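Local coordinates for protein antibiotic biosynthesis monooxygenase (Thermus thermophilus, PDB 1IUJ) that is of uncertain function but belongs to the antibiotic biosynthesis monooxygenase family, of the dimeric alpha+beta barrel clan, and may act as a monooxygenase, at residues B[38-43]-B[48-53]. Numbering follows the deposited sequence.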
ATOM      1  N   ASN B  38      -3.243 -10.078   3.664  1.00 14.62           N
ATOM      2  CA  ASN B  38      -3.175  -8.937   4.586  1.00 14.61           C
ATOM      3  C   ASN B  38      -1.721  -8.668   4.937  1.00 15.21           C
ATOM      4  O   ASN B  38      -0.976  -9.591   5.244  1.00 15.56           O
ATOM      5  CB  ASN B  38      -3.972  -9.216   5.877  1.00 15.32           C
ATOM      6  CG  ASN B  38      -3.973  -8.037   6.852  1.00 14.99           C
ATOM      7  OD1 ASN B  38      -3.288  -8.063   7.895  1.00 20.23           O
ATOM      8  ND2 ASN B  38      -4.754  -7.016   6.543  1.00 15.23           N
ATOM      9  N   LEU B  39      -1.314  -7.405   4.933  1.00 14.53           N
ATOM     10  CA  LEU B  39       0.039  -7.043   5.371  1.00 15.23           C
ATOM     11  C   LEU B  39      -0.045  -5.918   6.363  1.00 14.92           C
ATOM     12  O   LEU B  39      -0.860  -5.001   6.205  1.00 14.71           O
ATOM     13  CB  LEU B  39       0.922  -6.651   4.197  1.00 15.82           C
ATOM     14  CG  LEU B  39       1.093  -7.715   3.117  1.00 18.41           C
ATOM     15  CD1 LEU B  39       0.046  -7.589   1.999  1.00 20.55           C
ATOM     16  CD2 LEU B  39       2.496  -7.650   2.571  1.00 23.84           C
ATOM     17  N   VAL B  40       0.739  -6.001   7.433  1.00 13.59           N
ATOM     18  CA  VAL B  40       0.845  -4.882   8.332  1.00 13.27           C
ATOM     19  C   VAL B  40       2.228  -4.273   8.125  1.00 13.86           C
ATOM     20  O   VAL B  40       3.246  -4.974   8.142  1.00 13.57           O
ATOM     21  CB  VAL B  40       0.656  -5.301   9.799  1.00 13.34           C
ATOM     22  CG1 VAL B  40       0.713  -4.057  10.712  1.00 13.77           C
ATOM     23  CG2 VAL B  40      -0.662  -6.128   9.990  1.00 14.82           C
ATOM     24  N   LEU B  41       2.237  -2.974   7.882  1.00 13.17           N
ATOM     25  CA  LEU B  41       3.432  -2.265   7.402  1.00 13.12           C
ATOM     26  C   LEU B  41       3.854  -1.208   8.408  1.00 12.67           C
ATOM     27  O   LEU B  41       3.119  -0.274   8.703  1.00 11.91           O
ATOM     28  CB  LEU B  41       3.114  -1.620   6.038  1.00 12.57           C
ATOM     29  CG  LEU B  41       2.669  -2.526   4.928  1.00 14.03           C
ATOM     30  CD1 LEU B  41       2.346  -1.707   3.691  1.00 15.42           C
ATOM     31  CD2 LEU B  41       3.711  -3.595   4.577  1.00 15.55           C
ATOM     32  N   ARG B  42       5.056  -1.384   8.972  1.00 13.85           N
ATOM     33  CA  ARG B  42       5.604  -0.420   9.932  1.00 14.39           C
ATOM     34  C   ARG B  42       6.349   0.684   9.175  1.00 14.27           C
ATOM     35  O   ARG B  42       7.170   0.354   8.300  1.00 15.09           O
ATOM     36  CB  ARG B  42       6.602  -1.123  10.872  1.00 15.09           C
ATOM     37  CG  ARG B  42       7.174  -0.227  11.981  1.00 17.33           C
ATOM     38  CD  ARG B  42       8.227  -0.930  12.824  1.00 22.28           C
ATOM     39  NE  ARG B  42       9.322  -1.404  11.994  1.00 26.38           N
ATOM     40  CZ  ARG B  42      10.038  -2.495  12.250  1.00 29.27           C
ATOM     41  NH1 ARG B  42       9.803  -3.223  13.344  1.00 27.50           N
ATOM     42  NH2 ARG B  42      11.003  -2.854  11.414  1.00 31.20           N
ATOM     43  N   PRO B  43       6.095   1.952   9.498  1.00 14.33           N
ATOM     44  CA  PRO B  43       6.714   3.067   8.772  1.00 15.20           C
ATOM     45  C   PRO B  43       8.205   3.135   9.058  1.00 16.96           C
ATOM     46  O   PRO B  43       8.642   2.798  10.152  1.00 18.33           O
ATOM     47  CB  PRO B  43       5.997   4.292   9.331  1.00 14.41           C
ATOM     48  CG  PRO B  43       5.617   3.875  10.792  1.00 15.28           C
ATOM     49  CD  PRO B  43       5.220   2.432  10.601  1.00 12.80           C
ATOM     50  N   ASP B  48       5.283   8.721  11.166  1.00 19.65           N
ATOM     51  CA  ASP B  48       4.327   8.409  10.094  1.00 18.82           C
ATOM     52  C   ASP B  48       3.457   7.227  10.502  1.00 17.48           C
ATOM     53  O   ASP B  48       3.826   6.459  11.405  1.00 17.67           O
ATOM     54  CB  ASP B  48       5.059   8.076   8.796  1.00 19.72           C
ATOM     55  CG  ASP B  48       5.825   9.257   8.257  1.00 23.43           C
ATOM     56  OD1 ASP B  48       5.291  10.397   8.331  1.00 26.94           O
ATOM     57  OD2 ASP B  48       6.959   9.123   7.745  1.00 24.92           O
ATOM     58  N   PRO B  49       2.289   7.096   9.882  1.00 16.24           N
ATOM     59  CA  PRO B  49       1.361   6.030  10.283  1.00 14.94           C
ATOM     60  C   PRO B  49       1.756   4.620   9.816  1.00 14.52           C
ATOM     61  O   PRO B  49       2.346   4.436   8.753  1.00 15.66           O
ATOM     62  CB  PRO B  49       0.059   6.464   9.613  1.00 14.48           C
ATOM     63  CG  PRO B  49       0.552   7.152   8.330  1.00 15.98           C
ATOM     64  CD  PRO B  49       1.716   7.943   8.816  1.00 17.06           C
ATOM     65  N   TYR B  50       1.387   3.622  10.624  1.00 13.13           N
ATOM     66  CA  TYR B  50       1.325   2.235  10.136  1.00 12.51           C
ATOM     67  C   TYR B  50       0.306   2.172   9.000  1.00 12.76           C
ATOM     68  O   TYR B  50      -0.629   2.983   8.969  1.00 12.90           O
ATOM     69  CB  TYR B  50       0.856   1.293  11.277  1.00 12.81           C
ATOM     70  CG  TYR B  50       1.969   0.718  12.140  1.00 12.11           C
ATOM     71  CD1 TYR B  50       2.634   1.507  13.076  1.00 15.98           C
ATOM     72  CD2 TYR B  50       2.342  -0.614  12.008  1.00 14.01           C
ATOM     73  CE1 TYR B  50       3.652   0.950  13.883  1.00 13.71           C
ATOM     74  CE2 TYR B  50       3.365  -1.179  12.801  1.00 14.80           C
ATOM     75  CZ  TYR B  50       4.002  -0.378  13.714  1.00 13.53           C
ATOM     76  OH  TYR B  50       5.031  -0.939  14.475  1.00 14.10           O
ATOM     77  N   VAL B  51       0.505   1.227   8.091  1.00 12.46           N
ATOM     78  CA  VAL B  51      -0.526   0.879   7.088  1.00 12.49           C
ATOM     79  C   VAL B  51      -0.931  -0.568   7.184  1.00 12.42           C
ATOM     80  O   VAL B  51      -0.111  -1.460   7.100  1.00 12.97           O
ATOM     81  CB  VAL B  51      -0.107   1.270   5.630  1.00 13.77           C
ATOM     82  CG1 VAL B  51      -1.125   0.765   4.617  1.00 13.88           C
ATOM     83  CG2 VAL B  51      -0.011   2.765   5.520  1.00 14.78           C
ATOM     84  N   VAL B  52      -2.236  -0.811   7.334  1.00 12.45           N
ATOM     85  CA  VAL B  52      -2.742  -2.174   7.240  1.00 12.84           C
ATOM     86  C   VAL B  52      -3.292  -2.273   5.824  1.00 12.75           C
ATOM     87  O   VAL B  52      -4.269  -1.574   5.454  1.00 13.04           O
ATOM     88  CB  VAL B  52      -3.837  -2.460   8.248  1.00 12.63           C
ATOM     89  CG1 VAL B  52      -4.436  -3.846   7.965  1.00 13.30           C
ATOM     90  CG2 VAL B  52      -3.347  -2.291   9.705  1.00 15.27           C
ATOM     91  N   MET B  53      -2.686  -3.152   5.041  1.00 12.44           N
ATOM     92  CA  MET B  53      -3.030  -3.260   3.631  1.00 12.98           C
ATOM     93  C   MET B  53      -3.707  -4.590   3.408  1.00 13.26           C
ATOM     94  O   MET B  53      -3.159  -5.643   3.766  1.00 13.26           O
ATOM     95  CB  MET B  53      -1.780  -3.205   2.762  1.00 13.22           C
ATOM     96  CG  MET B  53      -2.132  -3.288   1.305  1.00 16.73           C
ATOM     97  SD  MET B  53      -0.688  -3.030   0.329  1.00 25.95           S
ATOM     98  CE  MET B  53       0.337  -4.371   0.833  1.00 26.88           C
TER
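The beta hairpin of 35-43 and 50-56, in the dimeric alpha+beta barrel fold, is a worked case of antiparallel pairing: Leu39 and Leu41 face Met53 and Val51 on short strand segments whose N-to-C directions lie 168° apart. Each is a hydrogen-bonded pair. Leu39 N gives its proton to Met53 O at 2.8 Å, and Met53 N returns one to Leu39 O, both nearly straight; the Leu41 N bond to Val51 O, at 2.9 Å, is more bent (144°), and Val51 N returns a longer bond to Leu41 O, 3.1 Å. Met53 runs extended until its last torsion folds the methyl over (chi3 61°), pressing CE against Leu39 CD1 at 3.4 Å, tighter than usual carbon contact. Toward the turn, the Tyr50 ring takes Arg42 CA and Pro43 CD over one face as CH-pi contacts, with Pro43 CD 3.9 Å from the ring centroid, while Val40 CG1 meets the ring edge. Arg42 lies alongside the ring, its CG 3.4 Å from Tyr50 OH, and that hydroxyl is hydrogen-bonded to Glu19. Helix 15-29 covers the face bearing Val40 and Val52, both resting on Phe22. Strand 2-8 flanks 50-56, while Leu39 to Pro43 pair antiparallel with a strand of the second subunit, carrying the sheet across the dimer interface.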